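Side-chain contacts in D-isomer specific 2-hydroxyacid dehydrogenase family protein (Desulfovibrio vulgaris, PDB 5TX7), which probably catalyses the NAD-dependent interconversion of D-2-hydroxyacids and the corresponding 2-oxoacids: residues A[21-25]-A[26-30]; A[225-228]-A[229-233]. One frame throughout, in Å; residues are numbered along the deposited sequence.

In the fold
From the N terminus, strand 3-6 leads to helix 20-23, and contact 1 (21-25 with 26-30) closes the short turn from that helix into strand 27-30, an edge of the first parallel sheet. The chain then builds the rest of this sheet and crosses to the NAD-binding domain. There contact 2 (225-228 with 229-233) closes the turn between helix 221-225 and strand 231-235, an inner strand of the second parallel sheet. The two neither nest nor cross: they follow in series, about 34 Å apart at their nearest atoms and on opposite sides of the chain's centre. Each joins a helix exit to the strand that follows.

Contact 1. Residues A[21-25]-A[26-30]; sequences PIEEL and GELVV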
loop_
_atom_site.group_PDB
_atom_site.type_symbol
_atom_site.label_atom_id
_atom_site.label_comp_id
_atom_site.label_asym_id
_atom_site.label_seq_id
_atom_site.Cartn_x
_atom_site.Cartn_y
_atom_site.Cartn_z
ATOM N N PRO A 21 23.794 -20.405 -3.395
ATOM C CA PRO A 21 24.954 -19.562 -3.739
ATOM C C PRO A 21 26.113 -19.645 -2.746
ATOM O O PRO A 21 27.263 -19.549 -3.156
ATOM C CB PRO A 21 24.367 -18.144 -3.768
ATOM C CG PRO A 21 22.918 -18.347 -4.062
ATOM C CD PRO A 21 22.547 -19.623 -3.356
ATOM N N ILE A 22 25.808 -19.827 -1.460
ATOM C CA ILE A 22 26.824 -20.023 -0.420
ATOM C C ILE A 22 27.369 -21.471 -0.463
ATOM O O ILE A 22 28.560 -21.683 -0.304
ATOM C CB ILE A 22 26.278 -19.752 1.001
ATOM C CG1 ILE A 22 25.539 -18.402 1.101
ATOM C CG2 ILE A 22 27.399 -19.809 2.035
ATOM C CD1 ILE A 22 26.382 -17.165 0.982
ATOM N N GLU A 23 26.500 -22.453 -0.668
ATOM C CA GLU A 23 26.900 -23.869 -0.725
ATOM C C GLU A 23 27.880 -24.216 -1.850
ATOM O O GLU A 23 28.650 -25.154 -1.711
ATOM C CB GLU A 23 25.682 -24.785 -0.797
ATOM C CG GLU A 23 24.891 -24.808 0.500
ATOM C CD GLU A 23 23.497 -25.429 0.386
ATOM O OE1 GLU A 23 22.809 -25.281 -0.668
ATOM O OE2 GLU A 23 23.058 -25.963 1.415
ATOM N N GLU A 24 27.861 -23.449 -2.940
ATOM C CA GLU A 24 28.865 -23.576 -4.012
ATOM C C GLU A 24 30.304 -23.280 -3.572
ATOM O O GLU A 24 31.232 -23.711 -4.237
ATOM C CB GLU A 24 28.534 -22.646 -5.192
ATOM C CG GLU A 24 27.596 -23.216 -6.238
ATOM C CD GLU A 24 26.851 -22.138 -7.026
ATOM O OE1 GLU A 24 27.455 -21.057 -7.292
ATOM O OE2 GLU A 24 25.659 -22.383 -7.374
ATOM N N LEU A 25 30.483 -22.538 -2.479
ATOM C CA LEU A 25 31.780 -21.960 -2.089
ATOM C C LEU A 25 32.453 -22.650 -0.900
ATOM O O LEU A 25 33.509 -22.208 -0.442
ATOM C CB LEU A 25 31.568 -20.486 -1.722
ATOM C CG LEU A 25 30.840 -19.613 -2.734
ATOM C CD1 LEU A 25 30.589 -18.242 -2.152
ATOM C CD2 LEU A 25 31.654 -19.497 -4.006
ATOM N N GLY A 26 31.836 -23.703 -0.376
ATOM C CA GLY A 26 32.358 -24.392 0.787
ATOM C C GLY A 26 31.330 -25.293 1.423
ATOM O O GLY A 26 30.269 -25.529 0.870
ATOM N N GLU A 27 31.675 -25.801 2.594
ATOM C CA GLU A 27 30.793 -26.640 3.389
ATOM C C GLU A 27 30.056 -25.726 4.337
ATOM O O GLU A 27 30.679 -25.086 5.175
ATOM C CB GLU A 27 31.582 -27.711 4.158
ATOM C CG GLU A 27 31.891 -28.961 3.342
ATOM C CD GLU A 27 30.667 -29.488 2.583
ATOM O OE1 GLU A 27 29.634 -29.763 3.245
ATOM O OE2 GLU A 27 30.718 -29.594 1.328
ATOM N N LEU A 28 28.737 -25.661 4.200
ATOM C CA LEU A 28 27.917 -24.760 5.007
ATOM C C LEU A 28 27.179 -25.491 6.111
ATOM O O LEU A 28 26.663 -26.580 5.888
ATOM C CB LEU A 28 26.892 -24.064 4.124
ATOM C CG LEU A 28 25.940 -23.056 4.760
ATOM C CD1 LEU A 28 26.686 -21.881 5.343
ATOM C CD2 LEU A 28 24.998 -22.578 3.692
ATOM N N VAL A 29 27.146 -24.885 7.295
ATOM C CA VAL A 29 26.249 -25.303 8.366
ATOM C C VAL A 29 25.397 -24.089 8.723
ATOM O O VAL A 29 25.939 -22.996 8.912
ATOM C CB VAL A 29 27.014 -25.805 9.593
ATOM C CG1 VAL A 29 26.052 -26.256 10.663
ATOM C CG2 VAL A 29 27.878 -26.989 9.225
ATOM N N VAL A 30 24.076 -24.265 8.785
ATOM C CA VAL A 30 23.161 -23.167 9.081
ATOM C C VAL A 30 22.423 -23.438 10.377
ATOM O O VAL A 30 21.605 -24.336 10.438
ATOM C CB VAL A 30 22.123 -22.972 7.961
ATOM C CG1 VAL A 30 21.216 -21.781 8.285
ATOM C CG2 VAL A 30 22.806 -22.787 6.606
#
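The flat carboxylate of Glu23 meets Leu28 with neither a face nor an edge; the touch is made by CG further back along the chain, which lies 3.9 Å from Leu28 CD2. The two side chains run at about a right angle to each other, so one methyl of the leucine rests against the flank of the glutamate and leaves its acidic end on the exposed side. Neither segment brings an aromatic ring to the contact, and no hydrogen bond links 21-25 to 26-30.

Ile22 supplies the apolar half of the contact. Its branch methyl CG2 sits 4.0 Å from Leu28 CD1 and equally near CD2, facing the leucine fork at a slant. With chi1 at -50°, CG2 lies opposite the backbone N, while CG1 takes the position beside it and leads away from the strand; the residue also packs on Met299 and Ile306 of helix 292-310. Leu28 reaches back with CG opposite its own backbone N (chi1 -179°), and its fork lies across both Ile22 and Glu23, while Trp19 and Ile4 border it as well.

The backbone link between these residues runs through Leu25 and Gly26. Leu25 N donates to Ile22 O, three residues back, at 3.0 Å, whereas Gly26 N, at 3.8 Å from Ile22 O, makes no such bond. Gly26 leaves helical geometry with a phi of 164°, turning the chain straight into the extended course of the strand. Backbone bonds pair Glu27 with Met2 and Ile4, and Val29 with Ile4 and Ala6, aligning the strand with 3-6. Helix 20-23 and its flanking parallel strands, 3-6 and 27-30, thus form a beta-alpha-beta unit, with this turn as its second connection, at the edge of an open alpha/beta sheet of the flavodoxin-like kind found in this family.

Contact 2. Residues A[225-228]-A[229-233]; sequences ASMR and PGSYL
Arg228 and Ser231 bracket a type II beta turn, with Pro229 and Gly230 at its two central positions, which delivers the chain into strand 231-235 of the Rossmann-type NAD-binding domain. Gly230 has a positive phi, the conformation expected at the third position of such a turn, where a CB would press on the preceding carbonyl oxygen.

The close-packed part is where Met227, just ahead of the turn, reaches Ser231. The methionine extends from the backbone and then bends at chi3 (84°), which brings CE over to Ser231 CB at 3.6 Å. Both residues are buried, and Met227 also rests on Phe199 and on Val205 of strand 204-207.

The solvent side is that of Pro229, whose ring lies exposed at the corner, beside Arg255. Arg228 is exposed too, and beyond CB, which lies against the proline ring, its side chain leads away from 229-233; yet it is held at its far end, where NE forms a salt bridge with Asp203 and NH2 makes a weak bond to Ser201 O. Tyr232, directed away, packs on helix 100-116, and its OH hydrogen-bonds to Glu144.

Two donors from Ser231 converge on one acceptor, Arg228 O. The backbone bond that conventionally closes the turn is weak, with Ser231 N 3.4 Å from Arg228 O and an N-H...O angle of only 123°. The hydroxyl makes the shorter bond, which gives this buried group a partner: Ser231 OG donates to Arg228 O at 2.7 Å, approaching at a C=O...O angle of 133° and tilted from the carbonyl plane.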
loop_
_atom_site.group_PDB
_atom_site.type_symbol
_atom_site.label_atom_id
_atom_site.label_comp_id
_atom_site.label_asym_id
_atom_site.label_seq_id
_atom_site.Cartn_x
_atom_site.Cartn_y
_atom_site.Cartn_z
ATOM N N ALA A 225 5.016 19.803 17.644
ATOM C CA ALA A 225 4.181 21.004 17.814
ATOM C C ALA A 225 4.153 21.901 16.573
ATOM O O ALA A 225 3.177 22.607 16.345
ATOM C CB ALA A 225 4.665 21.806 19.000
ATOM N N SER A 226 5.226 21.888 15.787
ATOM C CA SER A 226 5.296 22.664 14.548
ATOM C C SER A 226 4.469 22.079 13.399
ATOM O O SER A 226 4.211 22.767 12.423
ATOM C CB SER A 226 6.766 22.856 14.107
ATOM O OG SER A 226 7.255 21.753 13.381
ATOM N N MET A 227 4.082 20.815 13.498
ATOM C CA MET A 227 3.405 20.136 12.382
ATOM C C MET A 227 1.946 20.543 12.327
ATOM O O MET A 227 1.360 20.933 13.347
ATOM C CB MET A 227 3.488 18.623 12.518
ATOM C CG MET A 227 4.897 18.069 12.368
ATOM S SD MET A 227 4.942 16.272 12.405
ATOM C CE MET A 227 4.557 16.015 10.670
ATOM N N ARG A 228 1.369 20.467 11.140
ATOM C CA ARG A 228 -0.050 20.680 10.959
ATOM C C ARG A 228 -0.833 19.546 11.620
ATOM O O ARG A 228 -0.420 18.380 11.535
ATOM C CB ARG A 228 -0.399 20.736 9.483
ATOM C CG ARG A 228 0.113 21.971 8.804
ATOM C CD ARG A 228 -0.661 22.194 7.518
ATOM N NE ARG A 228 -0.035 21.511 6.393
ATOM C CZ ARG A 228 1.036 21.953 5.732
ATOM N NH1 ARG A 228 1.648 23.097 6.062
ATOM N NH2 ARG A 228 1.506 21.237 4.716
ATOM N N PRO A 229 -1.972 19.878 12.261
ATOM C CA PRO A 229 -2.783 18.815 12.827
ATOM C C PRO A 229 -3.336 17.912 11.736
ATOM O O PRO A 229 -3.651 18.394 10.641
ATOM C CB PRO A 229 -3.889 19.565 13.553
ATOM C CG PRO A 229 -3.998 20.834 12.830
ATOM C CD PRO A 229 -2.624 21.180 12.395
ATOM N N GLY A 230 -3.410 16.618 12.023
ATOM C CA GLY A 230 -3.790 15.641 11.022
ATOM C C GLY A 230 -2.639 15.038 10.230
ATOM O O GLY A 230 -2.880 14.328 9.236
ATOM N N SER A 231 -1.399 15.264 10.658
ATOM C CA SER A 231 -0.227 14.755 9.916
ATOM C C SER A 231 0.138 13.321 10.288
ATOM O O SER A 231 -0.374 12.754 11.274
ATOM C CB SER A 231 0.976 15.676 10.125
ATOM O OG SER A 231 0.715 16.966 9.555
ATOM N N TYR A 232 0.992 12.720 9.458
ATOM C CA TYR A 232 1.409 11.324 9.624
ATOM C C TYR A 232 2.920 11.229 9.807
ATOM O O TYR A 232 3.664 11.954 9.143
ATOM C CB TYR A 232 0.981 10.481 8.423
ATOM C CG TYR A 232 -0.513 10.330 8.274
ATOM C CD1 TYR A 232 -1.214 9.354 8.989
ATOM C CD2 TYR A 232 -1.247 11.185 7.445
ATOM C CE1 TYR A 232 -2.591 9.198 8.848
ATOM C CE2 TYR A 232 -2.623 11.054 7.314
ATOM C CZ TYR A 232 -3.301 10.071 8.025
ATOM O OH TYR A 232 -4.680 9.943 7.883
ATOM N N LEU A 233 3.362 10.330 10.701
ATOM C CA LEU A 233 4.790 10.005 10.898
ATOM C C LEU A 233 5.070 8.535 10.578
ATOM O O LEU A 233 4.335 7.647 11.010
ATOM C CB LEU A 233 5.179 10.278 12.349
ATOM C CG LEU A 233 6.631 9.977 12.734
ATOM C CD1 LEU A 233 7.612 10.851 11.966
ATOM C CD2 LEU A 233 6.805 10.120 14.226
#